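Predicted sugar phosphatases of the HAD superfamily (Cytophaga hutchinsonii, PDB 2HX1) probably hydrolyses phosphate esters of sugars as a magnesium-binding phosphatase of the haloacid dehalogenase (HAD) superfamily. Local coordinates at residues Cys16-Ala21 against Asp48-Thr53; Met209-Tyr214 against Asn243-Asp248. All coordinates share one frame; numbering follows the deposited sequence.

Contact 1 (Cys16-Ala21 against Asp48-Thr53); sequences CIFFDA and DYYIVT. With MG (magnesium ion), chain E.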
ATOM      1  N   CYS A  16     -16.545 -28.250  20.005  1.00 26.89           N
ATOM      2  CA  CYS A  16     -15.213 -28.499  19.429  1.00 24.24           C
ATOM      3  C   CYS A  16     -14.334 -27.281  19.554  1.00 24.14           C
ATOM      4  O   CYS A  16     -14.829 -26.153  19.506  1.00 21.32           O
ATOM      5  CB  CYS A  16     -15.326 -28.890  17.966  1.00 26.84           C
ATOM      6  SG  CYS A  16     -13.815 -29.574  17.262  1.00 25.38           S
ATOM      7  N   ILE A  17     -13.040 -27.511  19.780  1.00 21.87           N
ATOM      8  CA  ILE A  17     -12.052 -26.443  19.798  1.00 21.28           C
ATOM      9  C   ILE A  17     -11.243 -26.515  18.498  1.00 21.79           C
ATOM     10  O   ILE A  17     -10.856 -27.605  18.058  1.00 24.19           O
ATOM     11  CB  ILE A  17     -11.085 -26.551  21.047  1.00 23.29           C
ATOM     12  CG1 ILE A  17     -11.862 -26.878  22.324  1.00 23.12           C
ATOM     13  CG2 ILE A  17     -10.294 -25.261  21.268  1.00 20.91           C
ATOM     14  CD1 ILE A  17     -12.850 -25.776  22.728  1.00 22.60           C
ATOM     15  N   PHE A  18     -11.027 -25.368  17.865  1.00 21.31           N
ATOM     16  CA  PHE A  18     -10.006 -25.225  16.822  1.00 22.41           C
ATOM     17  C   PHE A  18      -8.815 -24.453  17.404  1.00 22.36           C
ATOM     18  O   PHE A  18      -8.980 -23.353  17.894  1.00 19.65           O
ATOM     19  CB  PHE A  18     -10.510 -24.465  15.573  1.00 23.39           C
ATOM     20  CG  PHE A  18     -11.684 -25.112  14.854  1.00 23.13           C
ATOM     21  CD1 PHE A  18     -12.116 -26.390  15.135  1.00 20.76           C
ATOM     22  CD2 PHE A  18     -12.320 -24.430  13.826  1.00 27.11           C
ATOM     23  CE1 PHE A  18     -13.184 -26.954  14.444  1.00 22.71           C
ATOM     24  CE2 PHE A  18     -13.407 -24.993  13.164  1.00 17.16           C
ATOM     25  CZ  PHE A  18     -13.807 -26.256  13.459  1.00 22.00           C
ATOM     26  N   PHE A  19      -7.635 -25.075  17.368  1.00 20.71           N
ATOM     27  CA  PHE A  19      -6.416 -24.485  17.884  1.00 21.37           C
ATOM     28  C   PHE A  19      -5.511 -24.055  16.721  1.00 20.30           C
ATOM     29  O   PHE A  19      -5.219 -24.865  15.875  1.00 19.44           O
ATOM     30  CB  PHE A  19      -5.635 -25.510  18.714  1.00 22.61           C
ATOM     31  CG  PHE A  19      -6.221 -25.810  20.084  1.00 23.43           C
ATOM     32  CD1 PHE A  19      -6.077 -24.922  21.134  1.00 25.17           C
ATOM     33  CD2 PHE A  19      -6.861 -26.992  20.323  1.00 18.94           C
ATOM     34  CE1 PHE A  19      -6.580 -25.200  22.371  1.00 27.83           C
ATOM     35  CE2 PHE A  19      -7.377 -27.270  21.568  1.00 25.83           C
ATOM     36  CZ  PHE A  19      -7.209 -26.400  22.590  1.00 26.84           C
ATOM     37  N   ASP A  20      -5.113 -22.782  16.668  1.00 19.48           N
ATOM     38  CA  ASP A  20      -3.901 -22.386  15.963  1.00 22.20           C
ATOM     39  C   ASP A  20      -2.717 -23.034  16.706  1.00 22.99           C
ATOM     40  O   ASP A  20      -2.841 -23.312  17.903  1.00 21.96           O
ATOM     41  CB  ASP A  20      -3.774 -20.857  15.950  1.00 24.13           C
ATOM     42  CG  ASP A  20      -2.467 -20.372  15.355  1.00 22.83           C
ATOM     43  OD1 ASP A  20      -2.047 -20.892  14.311  1.00 22.32           O
ATOM     44  OD2 ASP A  20      -1.853 -19.461  15.943  1.00 22.89           O
ATOM     45  N   ALA A  21      -1.599 -23.302  16.018  1.00 22.57           N
ATOM     46  CA  ALA A  21      -0.466 -23.998  16.661  1.00 23.56           C
ATOM     47  C   ALA A  21       0.538 -22.971  17.185  1.00 23.95           C
ATOM     48  O   ALA A  21       0.634 -22.795  18.381  1.00 23.83           O
ATOM     49  CB  ALA A  21       0.190 -25.005  15.745  1.00 22.99           C
ATOM     50  N   ASP A  48     -14.006 -32.787  21.458  1.00 27.19           N
ATOM     51  CA  ASP A  48     -13.297 -32.806  20.188  1.00 27.80           C
ATOM     52  C   ASP A  48     -12.433 -31.565  20.013  1.00 26.90           C
ATOM     53  O   ASP A  48     -12.707 -30.497  20.594  1.00 24.10           O
ATOM     54  CB  ASP A  48     -14.294 -32.928  19.026  1.00 26.99           C
ATOM     55  CG  ASP A  48     -14.987 -34.286  19.016  1.00 39.65           C
ATOM     56  OD1 ASP A  48     -14.261 -35.293  18.852  1.00 44.17           O
ATOM     57  OD2 ASP A  48     -16.230 -34.350  19.226  1.00 41.75           O
ATOM     58  N   TYR A  49     -11.386 -31.710  19.203  1.00 25.44           N
ATOM     59  CA  TYR A  49     -10.588 -30.575  18.823  1.00 24.20           C
ATOM     60  C   TYR A  49      -9.923 -30.872  17.477  1.00 22.33           C
ATOM     61  O   TYR A  49      -9.817 -32.034  17.071  1.00 21.88           O
ATOM     62  CB  TYR A  49      -9.537 -30.278  19.912  1.00 28.55           C
ATOM     63  CG  TYR A  49      -8.428 -31.277  19.853  1.00 28.59           C
ATOM     64  CD1 TYR A  49      -7.395 -31.131  18.929  1.00 28.14           C
ATOM     65  CD2 TYR A  49      -8.444 -32.416  20.665  1.00 33.38           C
ATOM     66  CE1 TYR A  49      -6.405 -32.072  18.812  1.00 35.06           C
ATOM     67  CE2 TYR A  49      -7.420 -33.386  20.568  1.00 37.47           C
ATOM     68  CZ  TYR A  49      -6.407 -33.198  19.630  1.00 38.28           C
ATOM     69  OH  TYR A  49      -5.387 -34.105  19.475  1.00 42.23           O
ATOM     70  N   TYR A  50      -9.523 -29.807  16.785  1.00 21.48           N
ATOM     71  CA  TYR A  50      -8.638 -29.871  15.624  1.00 22.14           C
ATOM     72  C   TYR A  50      -7.583 -28.817  15.797  1.00 22.44           C
ATOM     73  O   TYR A  50      -7.794 -27.822  16.514  1.00 23.57           O
ATOM     74  CB  TYR A  50      -9.350 -29.578  14.317  1.00 21.18           C
ATOM     75  CG  TYR A  50     -10.336 -30.619  13.896  1.00 23.81           C
ATOM     76  CD1 TYR A  50      -9.927 -31.756  13.198  1.00 24.85           C
ATOM     77  CD2 TYR A  50     -11.690 -30.467  14.182  1.00 22.64           C
ATOM     78  CE1 TYR A  50     -10.864 -32.728  12.803  1.00 26.68           C
ATOM     79  CE2 TYR A  50     -12.601 -31.411  13.811  1.00 25.43           C
ATOM     80  CZ  TYR A  50     -12.194 -32.538  13.125  1.00 27.13           C
ATOM     81  OH  TYR A  50     -13.141 -33.446  12.752  1.00 27.04           O
ATOM     82  N   ILE A  51      -6.464 -29.026  15.111  1.00 21.58           N
ATOM     83  CA  ILE A  51      -5.466 -27.996  14.915  1.00 20.94           C
ATOM     84  C   ILE A  51      -5.673 -27.474  13.500  1.00 21.44           C
ATOM     85  O   ILE A  51      -5.734 -28.266  12.568  1.00 20.32           O
ATOM     86  CB  ILE A  51      -4.026 -28.568  15.114  1.00 22.91           C
ATOM     87  CG1 ILE A  51      -3.829 -28.948  16.594  1.00 28.27           C
ATOM     88  CG2 ILE A  51      -2.998 -27.580  14.615  1.00 20.55           C
ATOM     89  CD1 ILE A  51      -2.609 -29.724  16.904  1.00 30.14           C
ATOM     90  N   VAL A  52      -5.820 -26.157  13.359  1.00 21.77           N
ATOM     91  CA  VAL A  52      -6.090 -25.509  12.082  1.00 19.78           C
ATOM     92  C   VAL A  52      -4.917 -24.528  11.916  1.00 21.80           C
ATOM     93  O   VAL A  52      -4.786 -23.557  12.670  1.00 21.60           O
ATOM     94  CB  VAL A  52      -7.429 -24.773  12.097  1.00 18.36           C
ATOM     95  CG1 VAL A  52      -7.654 -24.069  10.793  1.00 19.28           C
ATOM     96  CG2 VAL A  52      -8.545 -25.758  12.416  1.00 17.82           C
ATOM     97  N   THR A  53      -4.060 -24.825  10.947  1.00 19.21           N
ATOM     98  CA  THR A  53      -2.785 -24.190  10.823  1.00 18.85           C
ATOM     99  C   THR A  53      -2.527 -23.799   9.371  1.00 19.19           C
ATOM    100  O   THR A  53      -2.911 -24.541   8.438  1.00 19.46           O
ATOM    101  CB  THR A  53      -1.686 -25.147  11.300  1.00 19.15           C
ATOM    102  OG1 THR A  53      -0.398 -24.514  11.189  1.00 21.03           O
ATOM    103  CG2 THR A  53      -1.689 -26.441  10.490  1.00 21.35           C
TER
HETATM  104 MG    MG E 300      -0.297 -18.271  15.789  1.00 20.52          MG
HETATM  105  O   HOH W   1       0.264 -19.465  14.218  1.00 16.52           O
HETATM  106  O   HOH W   2      -1.596 -17.190  14.459  1.00 20.67           O
HETATM  107  O   HOH W   3       1.337 -17.145  15.569  1.00 20.47           O
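Phe19 N donates to Tyr50 O at 2.9 Å, a nearly straight bond in the carbonyl plane, and the Phe18 CA-H leans on the same oxygen. The ladder runs on through Phe19 O, which receives Val52 N at 2.9 Å, and through Ile17 O, which meets Tyr50 N almost head-on; Ile17 N reaches Asp48 O more loosely, at 3.1 Å. This is regular parallel pairing of strands 16-19 and 48-53, neighbours in the central sheet of the Rossmann-like HAD core, with strand 228-232 bonded along the other side of 16-19. At the C-terminal end of strand 16-19 the chain delivers Asp20 to the magnesium: its CG stands anti to the backbone N (chi1 174°), and Asp20 OD2 binds the ion at 2.0 Å. Asp20 OD1 accepts a hydrogen bond from the oxygen of a metal-bound water at 2.7 Å, and a salt bridge from Lys204, which also bonds Val52 O; three waters, Phe22 O and Asp233 OD1 complete the six ligands of the metal. On the sheet face of Cys16, Phe18 and Tyr50, the two rings lie side by side, pointing the same way, with Phe18 CE1 3.8 Å from Tyr50 CD2. Cys16 SG comes obliquely against that same CD2, and Val52 CG2 meets Phe18 CB at 3.9 Å. Across the sheet, the Phe19 ring carries Ile17 CG2 over one face, toward its rim, while Tyr49 CB sits at its edge, 4.1 Å from Phe19 CE2.

Contact 2 (Met209-Tyr214 against Asn243-Asp248); sequences MFMFAY and NKFGLD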
HETATM    1  N   MSE A 209     -10.900 -24.268   5.471  1.00 21.88           N
HETATM    2  CA  MSE A 209     -10.456 -25.285   6.427  1.00 22.64           C
HETATM    3  C   MSE A 209     -11.500 -25.484   7.525  1.00 24.45           C
HETATM    4  O   MSE A 209     -11.801 -26.658   7.927  1.00 24.93           O
HETATM    5  CB  MSE A 209      -9.114 -24.938   7.031  1.00 21.09           C
HETATM    6  CG  MSE A 209      -7.937 -25.193   6.099  1.00 26.63           C
HETATM    7 SE   MSE A 209      -6.255 -24.795   6.997  0.70 22.99          SE
HETATM    8  CE  MSE A 209      -6.437 -22.921   7.462  1.00 20.94           C
ATOM      9  N   PHE A 210     -12.038 -24.345   7.990  1.00 21.98           N
ATOM     10  CA  PHE A 210     -13.111 -24.326   8.980  1.00 22.99           C
ATOM     11  C   PHE A 210     -14.282 -25.125   8.454  1.00 21.99           C
ATOM     12  O   PHE A 210     -14.848 -25.928   9.158  1.00 25.37           O
ATOM     13  CB  PHE A 210     -13.622 -22.904   9.266  1.00 21.77           C
ATOM     14  CG  PHE A 210     -12.610 -21.968   9.898  1.00 22.43           C
ATOM     15  CD1 PHE A 210     -11.623 -22.418  10.746  1.00 24.60           C
ATOM     16  CD2 PHE A 210     -12.683 -20.607   9.638  1.00 25.27           C
ATOM     17  CE1 PHE A 210     -10.719 -21.519  11.330  1.00 29.88           C
ATOM     18  CE2 PHE A 210     -11.790 -19.718  10.193  1.00 26.57           C
ATOM     19  CZ  PHE A 210     -10.801 -20.171  11.051  1.00 25.92           C
HETATM   20  N   MSE A 211     -14.649 -24.894   7.208  1.00 22.95           N
HETATM   21  CA  MSE A 211     -15.800 -25.563   6.623  1.00 24.31           C
HETATM   22  C   MSE A 211     -15.601 -27.095   6.546  1.00 26.57           C
HETATM   23  O   MSE A 211     -16.532 -27.878   6.728  1.00 28.53           O
HETATM   24  CB  MSE A 211     -16.072 -24.967   5.240  1.00 24.49           C
HETATM   25  CG  MSE A 211     -17.313 -25.517   4.577  1.00 32.95           C
HETATM   26 SE   MSE A 211     -19.002 -25.418   5.674  0.70 42.38          SE
HETATM   27  CE  MSE A 211     -19.745 -23.581   5.265  1.00 43.16           C
ATOM     28  N   PHE A 212     -14.377 -27.505   6.251  1.00 26.74           N
ATOM     29  CA  PHE A 212     -14.011 -28.918   6.193  1.00 25.24           C
ATOM     30  C   PHE A 212     -14.181 -29.601   7.566  1.00 23.87           C
ATOM     31  O   PHE A 212     -14.814 -30.651   7.678  1.00 20.54           O
ATOM     32  CB  PHE A 212     -12.570 -29.045   5.650  1.00 26.82           C
ATOM     33  CG  PHE A 212     -12.070 -30.443   5.628  1.00 30.01           C
ATOM     34  CD1 PHE A 212     -12.517 -31.329   4.676  1.00 37.38           C
ATOM     35  CD2 PHE A 212     -11.190 -30.890   6.598  1.00 36.50           C
ATOM     36  CE1 PHE A 212     -12.065 -32.641   4.675  1.00 37.82           C
ATOM     37  CE2 PHE A 212     -10.756 -32.198   6.622  1.00 33.39           C
ATOM     38  CZ  PHE A 212     -11.176 -33.072   5.664  1.00 36.69           C
ATOM     39  N   ALA A 213     -13.665 -28.956   8.610  1.00 23.48           N
ATOM     40  CA  ALA A 213     -13.769 -29.451   9.981  1.00 22.62           C
ATOM     41  C   ALA A 213     -15.230 -29.448  10.414  1.00 25.16           C
ATOM     42  O   ALA A 213     -15.710 -30.410  11.012  1.00 25.32           O
ATOM     43  CB  ALA A 213     -12.945 -28.586  10.944  1.00 20.08           C
ATOM     44  N   TYR A 214     -15.926 -28.359  10.119  1.00 24.24           N
ATOM     45  CA  TYR A 214     -17.327 -28.216  10.520  1.00 25.28           C
ATOM     46  C   TYR A 214     -18.167 -29.319   9.896  1.00 25.16           C
ATOM     47  O   TYR A 214     -18.977 -29.951  10.566  1.00 21.91           O
ATOM     48  CB  TYR A 214     -17.857 -26.851  10.089  1.00 26.51           C
ATOM     49  CG  TYR A 214     -19.308 -26.530  10.462  1.00 28.84           C
ATOM     50  CD1 TYR A 214     -19.780 -26.674  11.771  1.00 32.51           C
ATOM     51  CD2 TYR A 214     -20.180 -26.034   9.512  1.00 33.69           C
ATOM     52  CE1 TYR A 214     -21.085 -26.356  12.102  1.00 32.97           C
ATOM     53  CE2 TYR A 214     -21.501 -25.714   9.830  1.00 35.64           C
ATOM     54  CZ  TYR A 214     -21.955 -25.878  11.127  1.00 38.04           C
ATOM     55  OH  TYR A 214     -23.278 -25.547  11.416  1.00 36.81           O
ATOM     56  N   ASN A 243     -14.236 -15.290  13.318  1.00 22.47           N
ATOM     57  CA  ASN A 243     -15.411 -14.422  13.455  1.00 22.46           C
ATOM     58  C   ASN A 243     -16.264 -14.359  12.169  1.00 23.11           C
ATOM     59  O   ASN A 243     -17.491 -14.529  12.189  1.00 22.80           O
ATOM     60  CB  ASN A 243     -14.930 -13.025  13.837  1.00 22.94           C
ATOM     61  CG  ASN A 243     -14.660 -12.877  15.311  1.00 24.84           C
ATOM     62  OD1 ASN A 243     -15.010 -13.738  16.107  1.00 22.52           O
ATOM     63  ND2 ASN A 243     -14.062 -11.748  15.687  1.00 18.26           N
ATOM     64  N   LYS A 244     -15.596 -14.146  11.043  1.00 21.68           N
ATOM     65  CA  LYS A 244     -16.290 -14.078   9.768  1.00 23.52           C
ATOM     66  C   LYS A 244     -17.061 -15.357   9.458  1.00 21.73           C
ATOM     67  O   LYS A 244     -18.116 -15.299   8.856  1.00 22.58           O
ATOM     68  CB  LYS A 244     -15.301 -13.782   8.637  1.00 22.27           C
ATOM     69  CG  LYS A 244     -14.716 -12.423   8.647  1.00 20.13           C
ATOM     70  CD  LYS A 244     -13.787 -12.205   7.436  1.00 25.11           C
ATOM     71  CE  LYS A 244     -14.580 -12.043   6.101  1.00 28.68           C
ATOM     72  NZ  LYS A 244     -13.646 -11.716   4.958  1.00 22.32           N
ATOM     73  N   PHE A 245     -16.520 -16.504   9.859  1.00 21.08           N
ATOM     74  CA  PHE A 245     -17.167 -17.786   9.609  1.00 20.04           C
ATOM     75  C   PHE A 245     -18.285 -18.082  10.596  1.00 22.47           C
ATOM     76  O   PHE A 245     -19.042 -19.009  10.376  1.00 26.07           O
ATOM     77  CB  PHE A 245     -16.155 -18.922   9.682  1.00 21.82           C
ATOM     78  CG  PHE A 245     -16.677 -20.227   9.180  1.00 20.05           C
ATOM     79  CD1 PHE A 245     -17.010 -20.377   7.836  1.00 27.10           C
ATOM     80  CD2 PHE A 245     -16.828 -21.305  10.012  1.00 22.01           C
ATOM     81  CE1 PHE A 245     -17.501 -21.577   7.358  1.00 28.18           C
ATOM     82  CE2 PHE A 245     -17.328 -22.529   9.536  1.00 22.04           C
ATOM     83  CZ  PHE A 245     -17.646 -22.667   8.208  1.00 22.52           C
ATOM     84  N   GLY A 246     -18.393 -17.321  11.673  1.00 23.28           N
ATOM     85  CA  GLY A 246     -19.439 -17.543  12.674  1.00 22.65           C
ATOM     86  C   GLY A 246     -18.958 -18.260  13.920  1.00 22.50           C
ATOM     87  O   GLY A 246     -19.740 -18.494  14.847  1.00 21.96           O
ATOM     88  N   LEU A 247     -17.671 -18.600  13.970  1.00 23.87           N
ATOM     89  CA  LEU A 247     -17.138 -19.315  15.143  1.00 23.22           C
ATOM     90  C   LEU A 247     -17.017 -18.343  16.314  1.00 23.56           C
ATOM     91  O   LEU A 247     -16.896 -17.141  16.113  1.00 22.75           O
ATOM     92  CB  LEU A 247     -15.772 -19.935  14.835  1.00 24.66           C
ATOM     93  CG  LEU A 247     -15.660 -20.849  13.610  1.00 24.18           C
ATOM     94  CD1 LEU A 247     -14.216 -21.331  13.429  1.00 24.87           C
ATOM     95  CD2 LEU A 247     -16.635 -22.031  13.760  1.00 25.27           C
ATOM     96  N   ASP A 248     -17.077 -18.843  17.549  1.00 24.10           N
ATOM     97  CA  ASP A 248     -16.614 -17.995  18.667  1.00 24.21           C
ATOM     98  C   ASP A 248     -15.102 -18.029  18.559  1.00 22.02           C
ATOM     99  O   ASP A 248     -14.530 -18.947  17.957  1.00 18.68           O
ATOM    100  CB  ASP A 248     -17.058 -18.511  20.025  1.00 24.86           C
ATOM    101  CG  ASP A 248     -18.454 -18.037  20.415  1.00 30.74           C
ATOM    102  OD1 ASP A 248     -19.148 -17.391  19.601  1.00 23.74           O
ATOM    103  OD2 ASP A 248     -18.858 -18.332  21.558  1.00 27.20           O
TER
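Two helices that flank the parallel sheet of the HAD core meet here through a small aromatic cluster, Phe210 and Met211 from helix 208-218 against Phe245 at the end of helix 235-245 and Leu247 just beyond it. Phe245 reaches across with its CG anti to the backbone N (chi1 -169°), which sets the ring against helix 208-218. One face of the Phe245 ring takes Phe210 CB, 3.9 Å from the ring centroid in a CH-pi contact. The two phenyl side chains slide past each other in opposite directions, their planes 40° apart, so Phe210 CD2 comes to rest 3.9 Å from Phe245 CB. Round the rim of the Phe245 ring, Met211, a selenomethionine, makes a Met-aromatic contact: its SE lies in the ring plane at the edge, and its bent chain brings CE to 3.7 Å from Phe245 CE1. Tyr214 CB touches the same rim at CE2, more distantly.

Directly after Phe245 the helix ends in a Schellman motif, where Gly246 takes a positive phi (102°) that would jam a side chain against the preceding carbonyl. The chain then turns into strand 248-252, and this turn puts Leu247 CD1 squarely over the centre of the Phe210 ring, 3.9 Å from its centroid. An alanine in place of Phe245 would probably leave Phe210 CB and the Met211 methyl facing a gap between the helices, with the selenomethionine chain less restrained. Toward the sheet, Phe210 also packs on Met230 of strand 228-232 and on Val52. At the subunit interface, Met211 packs on Met211 of the second subunit, while Lys244 forms a salt bridge with Asp206 of that subunit.

How the contacts relate
Contact 1 is the more deeply buried and the more polar: main-chain hydrogen bonds join two neighbouring strands, and its end carries a magnesium ligand. Contact 2 is wholly apolar between its segments, side chain on side chain, and lies about 11 Å away, centre to centre, reaching outward to the interface with a second subunit. They are layers of one core, since helix 208-218 lies over the sheet face that bears Phe18 and Val52. Phe18 CZ packs on Ala213 CB at 3.5 Å, Phe18 CD2 meets Leu247 CD1 at 3.7 Å, and Val52 CG1 touches the methyl CE of selenomethionine Met209, also at 3.7 Å.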